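Local coordinates for oxalate--CoA ligase (Arabidopsis thaliana, PDB 5IE3), which belongs to the ANL superfamily of AMP-binding enzymes, with a large AMP-binding region followed by a smaller C-terminal domain, and holds adenosine monophosphate and oxalic acid in this model, at residues P334-K339 and Y403-G408; K360-I365 and F390-I395; V436-A441 and G499-R504. All blocks are in the same frame, centred on the assembly; numbering follows the deposited sequence.

Contact 1: P334-K339 and Y403-G408. With AMP (adenosine monophosphate), chain C.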
loop_
_atom_site.group_PDB
_atom_site.type_symbol
_atom_site.label_atom_id
_atom_site.label_comp_id
_atom_site.label_asym_id
_atom_site.label_seq_id
_atom_site.Cartn_x
_atom_site.Cartn_y
_atom_site.Cartn_z
ATOM N N PRO A 334 6.469 19.429 2.082
ATOM C CA PRO A 334 5.463 19.029 3.076
ATOM C C PRO A 334 4.076 19.372 2.542
ATOM O O PRO A 334 3.929 20.393 1.849
ATOM C CB PRO A 334 5.823 19.866 4.325
ATOM C CG PRO A 334 7.284 20.229 4.134
ATOM C CD PRO A 334 7.429 20.414 2.621
ATOM N N GLY A 335 3.108 18.498 2.797
ATOM C CA GLY A 335 1.743 18.695 2.335
ATOM C C GLY A 335 1.480 18.307 0.886
ATOM O O GLY A 335 0.344 18.386 0.419
ATOM N N SER A 336 2.519 17.868 0.178
ATOM C CA SER A 336 2.423 17.562 -1.246
ATOM C C SER A 336 2.883 16.139 -1.512
ATOM O O SER A 336 3.774 15.631 -0.818
ATOM C CB SER A 336 3.291 18.516 -2.085
ATOM O OG SER A 336 3.353 18.064 -3.431
ATOM N N VAL A 337 2.306 15.520 -2.533
ATOM C CA VAL A 337 2.665 14.157 -2.914
ATOM C C VAL A 337 3.498 14.131 -4.208
ATOM O O VAL A 337 3.624 13.084 -4.893
ATOM C CB VAL A 337 1.399 13.244 -3.061
ATOM C CG1 VAL A 337 0.720 13.067 -1.706
ATOM C CG2 VAL A 337 0.394 13.827 -4.050
ATOM N N GLY A 338 4.089 15.284 -4.531
ATOM C CA GLY A 338 5.115 15.324 -5.562
ATOM C C GLY A 338 4.612 15.232 -6.999
ATOM O O GLY A 338 3.497 15.632 -7.325
ATOM N N LYS A 339 5.450 14.669 -7.862
ATOM C CA LYS A 339 5.213 14.696 -9.305
ATOM C C LYS A 339 4.856 13.300 -9.866
ATOM O O LYS A 339 5.294 12.285 -9.331
ATOM C CB LYS A 339 6.453 15.254 -10.035
ATOM C CG LYS A 339 6.807 16.685 -9.598
ATOM C CD LYS A 339 7.847 17.345 -10.505
ATOM C CE LYS A 339 9.195 16.682 -10.424
ATOM N NZ LYS A 339 9.740 16.829 -9.059
ATOM N N TYR A 403 4.065 20.042 -8.657
ATOM C CA TYR A 403 3.863 19.160 -7.508
ATOM C C TYR A 403 2.385 19.089 -7.164
ATOM O O TYR A 403 1.710 20.119 -7.115
ATOM C CB TYR A 403 4.635 19.645 -6.285
ATOM C CG TYR A 403 6.121 19.344 -6.288
ATOM C CD1 TYR A 403 6.713 18.646 -5.222
ATOM C CD2 TYR A 403 6.937 19.791 -7.319
ATOM C CE1 TYR A 403 8.091 18.397 -5.194
ATOM C CE2 TYR A 403 8.301 19.558 -7.305
ATOM C CZ TYR A 403 8.883 18.869 -6.231
ATOM O OH TYR A 403 10.237 18.606 -6.228
ATOM N N LEU A 404 1.888 17.876 -6.934
ATOM C CA LEU A 404 0.485 17.664 -6.616
ATOM C C LEU A 404 0.209 17.877 -5.122
ATOM O O LEU A 404 0.959 17.385 -4.267
ATOM C CB LEU A 404 0.073 16.239 -7.025
ATOM C CG LEU A 404 -1.340 15.779 -6.717
ATOM C CD1 LEU A 404 -2.371 16.690 -7.417
ATOM C CD2 LEU A 404 -1.518 14.324 -7.194
ATOM N N HIS A 405 -0.864 18.605 -4.825
ATOM C CA HIS A 405 -1.354 18.767 -3.463
ATOM C C HIS A 405 -2.764 18.184 -3.406
ATOM O O HIS A 405 -3.644 18.599 -4.180
ATOM C CB HIS A 405 -1.368 20.256 -3.039
ATOM C CG HIS A 405 -0.031 20.934 -3.154
ATOM N ND1 HIS A 405 0.687 21.363 -2.051
ATOM C CD2 HIS A 405 0.717 21.257 -4.236
ATOM C CE1 HIS A 405 1.815 21.925 -2.454
ATOM N NE2 HIS A 405 1.855 21.876 -3.778
ATOM N N LEU A 406 -2.973 17.221 -2.519
ATOM C CA LEU A 406 -4.275 16.587 -2.391
ATOM C C LEU A 406 -5.150 17.342 -1.403
ATOM O O LEU A 406 -4.691 17.772 -0.337
ATOM C CB LEU A 406 -4.121 15.136 -1.948
ATOM C CG LEU A 406 -3.421 14.269 -3.006
ATOM C CD1 LEU A 406 -3.096 12.902 -2.394
ATOM C CD2 LEU A 406 -4.267 14.135 -4.260
ATOM N N VAL A 407 -6.418 17.482 -1.761
ATOM C CA VAL A 407 -7.396 18.203 -0.948
ATOM C C VAL A 407 -8.273 17.160 -0.237
ATOM O O VAL A 407 -8.627 17.314 0.938
ATOM C CB VAL A 407 -8.257 19.167 -1.821
ATOM C CG1 VAL A 407 -9.356 19.804 -1.001
ATOM C CG2 VAL A 407 -7.377 20.246 -2.457
ATOM N N GLY A 408 -8.583 16.080 -0.948
ATOM C CA GLY A 408 -9.239 14.950 -0.300
ATOM C C GLY A 408 -10.137 14.175 -1.254
ATOM O O GLY A 408 -10.303 14.582 -2.397
HETATM P P AMP C . -6.834 2.278 -1.787
HETATM O O1P AMP C . -6.576 2.154 -3.278
HETATM O O2P AMP C . -8.253 1.984 -1.366
HETATM O O3P AMP C . -5.804 1.622 -0.902
HETATM O "O5'" AMP C . -6.750 3.843 -1.452
HETATM C "C5'" AMP C . -6.320 4.802 -2.416
HETATM C "C4'" AMP C . -6.641 6.208 -1.940
HETATM O "O4'" AMP C . -5.778 6.568 -0.828
HETATM C "C3'" AMP C . -6.381 7.315 -2.933
HETATM O "O3'" AMP C . -7.380 7.390 -3.938
HETATM C "C2'" AMP C . -6.305 8.541 -2.036
HETATM O "O2'" AMP C . -7.622 8.954 -1.681
HETATM C "C1'" AMP C . -5.628 7.964 -0.789
HETATM N N9 AMP C . -4.187 8.256 -0.748
HETATM C C8 AMP C . -3.186 7.501 -1.223
HETATM N N7 AMP C . -1.974 8.085 -0.993
HETATM C C5 AMP C . -2.237 9.248 -0.325
HETATM C C6 AMP C . -1.448 10.368 0.240
HETATM N N6 AMP C . -0.098 10.342 0.158
HETATM N N1 AMP C . -2.126 11.384 0.831
HETATM C C2 AMP C . -3.472 11.389 0.931
HETATM N N3 AMP C . -4.247 10.411 0.432
HETATM C C4 AMP C . -3.688 9.347 -0.180
HETATM O O HOH W 1 -0.888 16.179 -0.825
HETATM O O HOH W 2 -0.760 21.102 0.314
HETATM O O HOH W 3 -2.463 18.552 1.204
#

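Contact 2: K360-I365 and F390-I395. With AMP (adenosine monophosphate), chain C.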
loop_
_atom_site.group_PDB
_atom_site.type_symbol
_atom_site.label_atom_id
_atom_site.label_comp_id
_atom_site.label_asym_id
_atom_site.label_seq_id
_atom_site.Cartn_x
_atom_site.Cartn_y
_atom_site.Cartn_z
ATOM N N LYS A 360 -8.228 23.652 -8.324
ATOM C CA LYS A 360 -8.600 22.308 -7.864
ATOM C C LYS A 360 -9.476 21.604 -8.896
ATOM O O LYS A 360 -10.162 22.271 -9.680
ATOM C CB LYS A 360 -9.337 22.386 -6.526
ATOM C CG LYS A 360 -8.516 23.058 -5.451
ATOM C CD LYS A 360 -9.288 23.174 -4.148
ATOM C CE LYS A 360 -8.472 23.939 -3.121
ATOM N NZ LYS A 360 -9.230 24.070 -1.836
ATOM N N GLY A 361 -9.442 20.272 -8.877
ATOM C CA GLY A 361 -10.294 19.433 -9.711
ATOM C C GLY A 361 -9.974 17.978 -9.421
ATOM O O GLY A 361 -9.242 17.682 -8.467
ATOM N N GLU A 362 -10.531 17.065 -10.211
ATOM C CA GLU A 362 -10.301 15.652 -9.960
ATOM C C GLU A 362 -9.000 15.207 -10.595
ATOM O O GLU A 362 -8.743 15.481 -11.750
ATOM C CB GLU A 362 -11.453 14.784 -10.477
ATOM C CG GLU A 362 -11.306 13.312 -10.063
ATOM C CD GLU A 362 -12.474 12.449 -10.533
ATOM O OE1 GLU A 362 -13.286 12.942 -11.355
ATOM O OE2 GLU A 362 -12.578 11.291 -10.082
ATOM N N VAL A 363 -8.168 14.542 -9.804
ATOM C CA VAL A 363 -6.959 13.919 -10.307
ATOM C C VAL A 363 -7.312 12.744 -11.210
ATOM O O VAL A 363 -8.111 11.869 -10.835
ATOM C CB VAL A 363 -6.053 13.454 -9.134
ATOM C CG1 VAL A 363 -4.734 12.830 -9.677
ATOM C CG2 VAL A 363 -5.766 14.650 -8.227
ATOM N N CYS A 364 -6.757 12.762 -12.424
ATOM C CA CYS A 364 -7.006 11.723 -13.429
ATOM C C CYS A 364 -5.678 11.228 -13.981
ATOM O O CYS A 364 -4.762 12.029 -14.231
ATOM C CB CYS A 364 -7.897 12.246 -14.586
ATOM S SG CYS A 364 -9.599 12.705 -14.077
ATOM N N ILE A 365 -5.579 9.929 -14.219
ATOM C CA ILE A 365 -4.296 9.360 -14.640
ATOM C C ILE A 365 -4.403 8.531 -15.903
ATOM O O ILE A 365 -5.474 8.024 -16.241
ATOM C CB ILE A 365 -3.691 8.462 -13.530
ATOM C CG1 ILE A 365 -4.625 7.277 -13.245
ATOM C CG2 ILE A 365 -3.420 9.300 -12.263
ATOM C CD1 ILE A 365 -4.043 6.270 -12.137
ATOM N N PHE A 390 -8.201 7.467 -16.237
ATOM C CA PHE A 390 -8.925 6.986 -15.073
ATOM C C PHE A 390 -9.157 8.121 -14.049
ATOM O O PHE A 390 -8.230 8.861 -13.696
ATOM C CB PHE A 390 -8.157 5.812 -14.425
ATOM C CG PHE A 390 -8.733 5.365 -13.109
ATOM C CD1 PHE A 390 -9.990 4.759 -13.041
ATOM C CD2 PHE A 390 -8.003 5.538 -11.935
ATOM C CE1 PHE A 390 -10.531 4.346 -11.828
ATOM C CE2 PHE A 390 -8.545 5.143 -10.681
ATOM C CZ PHE A 390 -9.817 4.544 -10.640
ATOM N N HIS A 391 -10.405 8.232 -13.585
ATOM C CA HIS A 391 -10.806 9.230 -12.592
ATOM C C HIS A 391 -10.584 8.681 -11.176
ATOM O O HIS A 391 -11.241 7.725 -10.777
ATOM C CB HIS A 391 -12.273 9.618 -12.807
ATOM C CG HIS A 391 -12.479 10.449 -14.030
ATOM N ND1 HIS A 391 -12.972 11.737 -13.979
ATOM C CD2 HIS A 391 -12.191 10.207 -15.331
ATOM C CE1 HIS A 391 -12.986 12.250 -15.199
ATOM N NE2 HIS A 391 -12.524 11.342 -16.039
ATOM N N THR A 392 -9.649 9.270 -10.435
ATOM C CA THR A 392 -9.241 8.714 -9.132
ATOM C C THR A 392 -10.260 8.897 -8.010
ATOM O O THR A 392 -10.185 8.202 -7.010
ATOM C CB THR A 392 -7.931 9.340 -8.594
ATOM O OG1 THR A 392 -8.144 10.741 -8.362
ATOM C CG2 THR A 392 -6.789 9.133 -9.599
ATOM N N GLY A 393 -11.140 9.884 -8.150
ATOM C CA GLY A 393 -12.052 10.238 -7.081
ATOM C C GLY A 393 -11.412 11.178 -6.065
ATOM O O GLY A 393 -12.027 11.500 -5.063
ATOM N N ASP A 394 -10.162 11.586 -6.309
ATOM C CA ASP A 394 -9.455 12.528 -5.430
ATOM C C ASP A 394 -9.451 13.916 -6.026
ATOM O O ASP A 394 -9.243 14.090 -7.227
ATOM C CB ASP A 394 -8.002 12.086 -5.189
ATOM C CG ASP A 394 -7.909 10.759 -4.465
ATOM O OD1 ASP A 394 -8.569 10.592 -3.384
ATOM O OD2 ASP A 394 -7.217 9.853 -5.000
ATOM N N ILE A 395 -9.679 14.901 -5.166
ATOM C CA ILE A 395 -9.534 16.292 -5.507
ATOM C C ILE A 395 -8.144 16.781 -5.078
ATOM O O ILE A 395 -7.694 16.545 -3.919
ATOM C CB ILE A 395 -10.619 17.162 -4.815
ATOM C CG1 ILE A 395 -12.019 16.695 -5.234
ATOM C CG2 ILE A 395 -10.373 18.641 -5.102
ATOM C CD1 ILE A 395 -12.284 16.886 -6.731
HETATM P P AMP C . -6.834 2.278 -1.787
HETATM O O1P AMP C . -6.576 2.154 -3.278
HETATM O O2P AMP C . -8.253 1.984 -1.366
HETATM O O3P AMP C . -5.804 1.622 -0.902
HETATM O "O5'" AMP C . -6.750 3.843 -1.452
HETATM C "C5'" AMP C . -6.320 4.802 -2.416
HETATM C "C4'" AMP C . -6.641 6.208 -1.940
HETATM O "O4'" AMP C . -5.778 6.568 -0.828
HETATM C "C3'" AMP C . -6.381 7.315 -2.933
HETATM O "O3'" AMP C . -7.380 7.390 -3.938
HETATM C "C2'" AMP C . -6.305 8.541 -2.036
HETATM O "O2'" AMP C . -7.622 8.954 -1.681
HETATM C "C1'" AMP C . -5.628 7.964 -0.789
HETATM N N9 AMP C . -4.187 8.256 -0.748
HETATM C C8 AMP C . -3.186 7.501 -1.223
HETATM N N7 AMP C . -1.974 8.085 -0.993
HETATM C C5 AMP C . -2.237 9.248 -0.325
HETATM C C6 AMP C . -1.448 10.368 0.240
HETATM N N6 AMP C . -0.098 10.342 0.158
HETATM N N1 AMP C . -2.126 11.384 0.831
HETATM C C2 AMP C . -3.472 11.389 0.931
HETATM N N3 AMP C . -4.247 10.411 0.432
HETATM C C4 AMP C . -3.688 9.347 -0.180
#

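Contact 3: V436-A441 and G499-R504. With AMP (adenosine monophosphate), chain C; OXD (oxalic acid), chain D.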
loop_
_atom_site.group_PDB
_atom_site.type_symbol
_atom_site.label_atom_id
_atom_site.label_comp_id
_atom_site.label_asym_id
_atom_site.label_seq_id
_atom_site.Cartn_x
_atom_site.Cartn_y
_atom_site.Cartn_z
ATOM N N VAL A 436 -1.677 15.957 21.406
ATOM C CA VAL A 436 -2.449 15.065 20.552
ATOM C C VAL A 436 -1.556 13.947 19.986
ATOM O O VAL A 436 -0.530 14.204 19.353
ATOM C CB VAL A 436 -3.137 15.826 19.385
ATOM C CG1 VAL A 436 -3.684 14.850 18.392
ATOM C CG2 VAL A 436 -4.252 16.723 19.923
ATOM N N SER A 437 -1.945 12.704 20.233
ATOM C CA SER A 437 -1.215 11.559 19.708
ATOM C C SER A 437 -1.787 11.161 18.352
ATOM O O SER A 437 -1.040 10.836 17.415
ATOM C CB SER A 437 -1.283 10.375 20.666
ATOM O OG SER A 437 -0.715 9.223 20.057
ATOM N N GLN A 438 -3.116 11.151 18.258
ATOM C CA GLN A 438 -3.753 10.851 16.968
ATOM C C GLN A 438 -4.976 11.733 16.774
ATOM O O GLN A 438 -5.591 12.151 17.752
ATOM C CB GLN A 438 -4.162 9.387 16.881
ATOM C CG GLN A 438 -3.009 8.413 16.755
ATOM C CD GLN A 438 -3.487 6.976 16.647
ATOM O OE1 GLN A 438 -4.000 6.569 15.602
ATOM N NE2 GLN A 438 -3.331 6.200 17.732
ATOM N N GLY A 439 -5.355 12.008 15.532
ATOM C CA GLY A 439 -6.548 12.813 15.301
ATOM C C GLY A 439 -7.176 12.559 13.941
ATOM O O GLY A 439 -6.472 12.204 12.997
ATOM N N VAL A 440 -8.488 12.753 13.831
ATOM C CA VAL A 440 -9.164 12.590 12.556
ATOM C C VAL A 440 -10.401 13.483 12.477
ATOM O O VAL A 440 -11.271 13.464 13.372
ATOM C CB VAL A 440 -9.560 11.107 12.298
ATOM C CG1 VAL A 440 -10.444 10.570 13.424
ATOM C CG2 VAL A 440 -10.249 10.967 10.960
ATOM N N ALA A 441 -10.466 14.291 11.416
ATOM C CA ALA A 441 -11.617 15.176 11.185
ATOM C C ALA A 441 -12.592 14.486 10.247
ATOM O O ALA A 441 -12.182 13.630 9.470
ATOM C CB ALA A 441 -11.179 16.512 10.612
ATOM N N GLY A 499 -3.880 0.241 7.179
ATOM C CA GLY A 499 -3.378 1.274 8.072
ATOM C C GLY A 499 -4.035 2.646 7.960
ATOM O O GLY A 499 -3.415 3.661 8.290
ATOM N N LYS A 500 -5.277 2.682 7.477
ATOM C CA LYS A 500 -6.031 3.930 7.332
ATOM C C LYS A 500 -7.172 4.003 8.345
ATOM O O LYS A 500 -7.802 2.998 8.663
ATOM C CB LYS A 500 -6.614 4.069 5.914
ATOM C CG LYS A 500 -5.594 3.843 4.810
ATOM C CD LYS A 500 -6.164 4.130 3.404
ATOM C CE LYS A 500 -5.276 3.461 2.335
ATOM N NZ LYS A 500 -5.454 4.080 0.974
ATOM N N ILE A 501 -7.419 5.196 8.870
ATOM C CA ILE A 501 -8.619 5.438 9.650
ATOM C C ILE A 501 -9.702 5.761 8.637
ATOM O O ILE A 501 -9.490 6.605 7.783
ATOM C CB ILE A 501 -8.416 6.611 10.626
ATOM C CG1 ILE A 501 -7.195 6.347 11.521
ATOM C CG2 ILE A 501 -9.683 6.880 11.414
ATOM C CD1 ILE A 501 -6.755 7.555 12.348
ATOM N N GLN A 502 -10.851 5.108 8.701
ATOM C CA GLN A 502 -11.914 5.427 7.745
ATOM C C GLN A 502 -12.862 6.487 8.316
ATOM O O GLN A 502 -13.560 6.208 9.293
ATOM C CB GLN A 502 -12.689 4.169 7.366
ATOM C CG GLN A 502 -12.313 3.562 6.021
ATOM C CD GLN A 502 -13.046 2.257 5.770
ATOM O OE1 GLN A 502 -13.588 2.033 4.689
ATOM N NE2 GLN A 502 -13.064 1.389 6.771
ATOM N N ARG A 503 -12.903 7.681 7.705
ATOM C CA ARG A 503 -13.659 8.816 8.256
ATOM C C ARG A 503 -15.139 8.519 8.555
ATOM O O ARG A 503 -15.636 8.886 9.622
ATOM C CB ARG A 503 -13.588 10.034 7.329
ATOM C CG ARG A 503 -12.243 10.736 7.348
ATOM C CD ARG A 503 -12.234 12.025 6.559
ATOM N NE ARG A 503 -10.918 12.173 5.938
ATOM C CZ ARG A 503 -9.813 12.557 6.578
ATOM N NH1 ARG A 503 -9.846 12.882 7.875
ATOM N NH2 ARG A 503 -8.674 12.630 5.910
ATOM N N ARG A 504 -15.848 7.893 7.623
ATOM C CA ARG A 504 -17.266 7.622 7.847
ATOM C C ARG A 504 -17.490 6.649 9.016
ATOM O O ARG A 504 -18.463 6.789 9.760
ATOM C CB ARG A 504 -17.931 7.099 6.564
ATOM C CG ARG A 504 -17.428 5.759 6.063
ATOM C CD ARG A 504 -18.169 5.361 4.783
ATOM N NE ARG A 504 -17.712 4.084 4.233
ATOM C CZ ARG A 504 -18.209 2.899 4.576
ATOM N NH1 ARG A 504 -19.183 2.830 5.478
ATOM N NH2 ARG A 504 -17.731 1.783 4.026
HETATM P P AMP C . -6.834 2.278 -1.787
HETATM O O1P AMP C . -6.576 2.154 -3.278
HETATM O O2P AMP C . -8.253 1.984 -1.366
HETATM O O3P AMP C . -5.804 1.622 -0.902
HETATM O "O5'" AMP C . -6.750 3.843 -1.452
HETATM C "C5'" AMP C . -6.320 4.802 -2.416
HETATM C "C4'" AMP C . -6.641 6.208 -1.940
HETATM O "O4'" AMP C . -5.778 6.568 -0.828
HETATM C "C3'" AMP C . -6.381 7.315 -2.933
HETATM O "O3'" AMP C . -7.380 7.390 -3.938
HETATM C "C2'" AMP C . -6.305 8.541 -2.036
HETATM O "O2'" AMP C . -7.622 8.954 -1.681
HETATM C "C1'" AMP C . -5.628 7.964 -0.789
HETATM N N9 AMP C . -4.187 8.256 -0.748
HETATM C C8 AMP C . -3.186 7.501 -1.223
HETATM N N7 AMP C . -1.974 8.085 -0.993
HETATM C C5 AMP C . -2.237 9.248 -0.325
HETATM C C6 AMP C . -1.448 10.368 0.240
HETATM N N6 AMP C . -0.098 10.342 0.158
HETATM N N1 AMP C . -2.126 11.384 0.831
HETATM C C2 AMP C . -3.472 11.389 0.931
HETATM N N3 AMP C . -4.247 10.411 0.432
HETATM C C4 AMP C . -3.688 9.347 -0.180
HETATM C C1 OXD D . -2.929 2.482 -1.509
HETATM C C2 OXD D . -1.531 2.562 -1.961
HETATM O O3 OXD D . -3.678 1.701 -2.183
HETATM O O4 OXD D . -1.393 2.121 -3.133
HETATM O O5 OXD D . -3.264 3.183 -0.526
HETATM O O6 OXD D . -0.603 3.023 -1.217
#

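Contact 1: P334-K339 and Y403-G408
Two donors from 334-339 converge on the carbonyl oxygen Leu404 O. The hydroxyl Ser336 OG donates to it at 2.6 Å from above the carbonyl plane, while the backbone Val337 N reaches it at 2.9 Å, nearly along the C=O axis. With OG anti to its own backbone N (chi1 171°), the serine hydroxyl also accepts from Gly338 N, closing an ST turn within the loop, while its own proton goes to the strand. Just past this turn the backbone answers in reverse, Leu404 N donating to Gly338 O at 2.8 Å in an almost straight bond.

The rings of 403-408 are met by aliphatic carbons. Ser336 CB sits over one face of His405, 3.9 Å from the ring centroid, a CH-pi contact; Lys339 CG does likewise over one face of Tyr403, as the bent lysine chain runs across that ring. The Tyr403 hydroxyl itself bonds to Pro331 O, and His405 NE2 to Asp399.

Val337 and Leu404 lie side by side, CG2 against CD2 at 3.7 Å, whereas Leu406 crosses Val337 at about a right angle and touches CG1 with its CD1. Val337 and Leu406 both border the adenine: Val337 CG1 is 3.4 Å from AMP N6 and Leu406 CD1 3.7 Å from AMP C2. Farther along, three waters share Gly335 O and connect it to His405 ND1, Leu406 N and Leu406 O.

The contact joins two sheets: Val337, Leu404 and Leu406 pack on Tyr312 of strand 308-314, and strand 404-409 pairs with strand 394-398.

Contact 2: K360-I365 and F390-I395
Glu362 reaches across to the other segment with both carboxylate oxygens, one to His391 and one to the corner at Gly393. Its chain is extended, CG anti to the backbone N (chi1 -173°), which carries the carboxylate past Asp394 O to these two partners. His391 ND1 donates to Glu362 OE1 at 2.9 Å; the oxygen lies near the ring plane of the histidine but is itself met from above the carboxylate plane, the two flat groups standing 73° apart. Glu362 OE2 uses its anti lone pair to accept from Gly393 N at 2.8 Å, so the carboxylate grips both the histidine and the corner of the chain. Cys364 SG lies squarely over one face of the same imidazole, 3.5 Å from the centroid.

Ile395, the non-hydrogen-bonded partner of Glu362, lays its CD1 against the backbone of Gly361, 3.6 Å from Gly361 O, and its CG2 touches Lys360 CB.

On the other side of the sheet, Phe390 lies alongside Ile365. The ring edge of Phe390 meets Ile365 CG1, and the backbones of this pair exchange bonds in both directions. Phe390 also meets the ring of Phe385.

Between these pairs Thr392 seals the corner. Val363 O accepts from both Thr392 N and Thr392 OG1, the hydroxyl at 2.7 Å, and that hydroxyl in turn accepts from Asp394 N, an ST turn. Val363 N completes the run by donating to Asp394 O at 2.8 Å.

The register slips by two between Glu362 and Cys364, a beta bulge with its extra residues in Thr392 to Asp394, and this corner presents Asp394. Asp394 OD1 and OD2 accept from AMP O2' (2.5 Å) and O3' respectively, the bidentate carboxylate grip on a ribose characteristic of the ANL superfamily.

Contact 3: V436-A441 and G499-R504
A single hydrogen bond joins the two segments directly: Arg503 NH1 donates to Ala441 O at 2.9 Å, with an N-H...O angle of 153°. The oxygen lies somewhat tilted from the guanidinium plane and is approached a little out of its own carbonyl plane. Arg503 CD lies 3.3 Å from Ala441 O, and the turn at chi3 (-145°) beyond it lets the guanidinium bring NH1 back to that oxygen, so the aliphatic part of the chain also lies against the carbonyl that NH1 bonds.

Charge holds the guanidinium from elsewhere too. Arg503 NH1 forms a salt bridge with Asp427 and NE another with Glu412; Asp427 also accepts from Ala441 N, so one aspartate binds both the arginine and the strand it meets. The two carboxylates probably fix the orientation of the guanidinium.

The apolar part is small and centred on Val440. Its side chain leaves the backbone toward the other segment, and CG2, anti to the backbone N, makes the contacts, 4.2 Å from Ile501 CG2 and 4.1 Å from Arg503 CG; valine and arginine run antiparallel alongside one another. Ile501 CD1 also comes near the amide of Gln438, whose OE1 is bonded to Lys495.

Ligand contacts belong to Lys500, next to Ile501 in the chain but directed to the bound groups. Extended beyond CG, it brings NZ to 2.8 Å from both AMP O5' and OXD O5, with a further bond to AMP O3P; Ser289 O accepts from it as well.

The contact fastens the start of helix 503-510, just after Lys500, to the sheet of the C-terminal domain. There strand 436-446 is an outer strand of three, paired with strand 450-459. Val506 of the helix packs on Val440 and Ile501, and Arg503 leans on helix 423-430 at Pro423 and Ile424.

Contact 2 is nested inside the loop closed by contact 1, and contact 3 follows both along the chain. The first two have centres about 12 Å apart and share an antiparallel sheet, where strands 394-398 and 404-409 are neighbours: Val407 and Gly408 both pair with Ile395 in a classic beta bulge, and Leu404 packs on Val363. Contact 3 belongs to the three-stranded sheet and helices near the C-terminus, its centre about 19 Å from contact 1 and 23 Å from contact 2, without touching either. AMP joins all three: the first borders the adenine, the second holds the ribose hydroxyls, and Lys500 of the third reaches the phosphate end and oxalic acid.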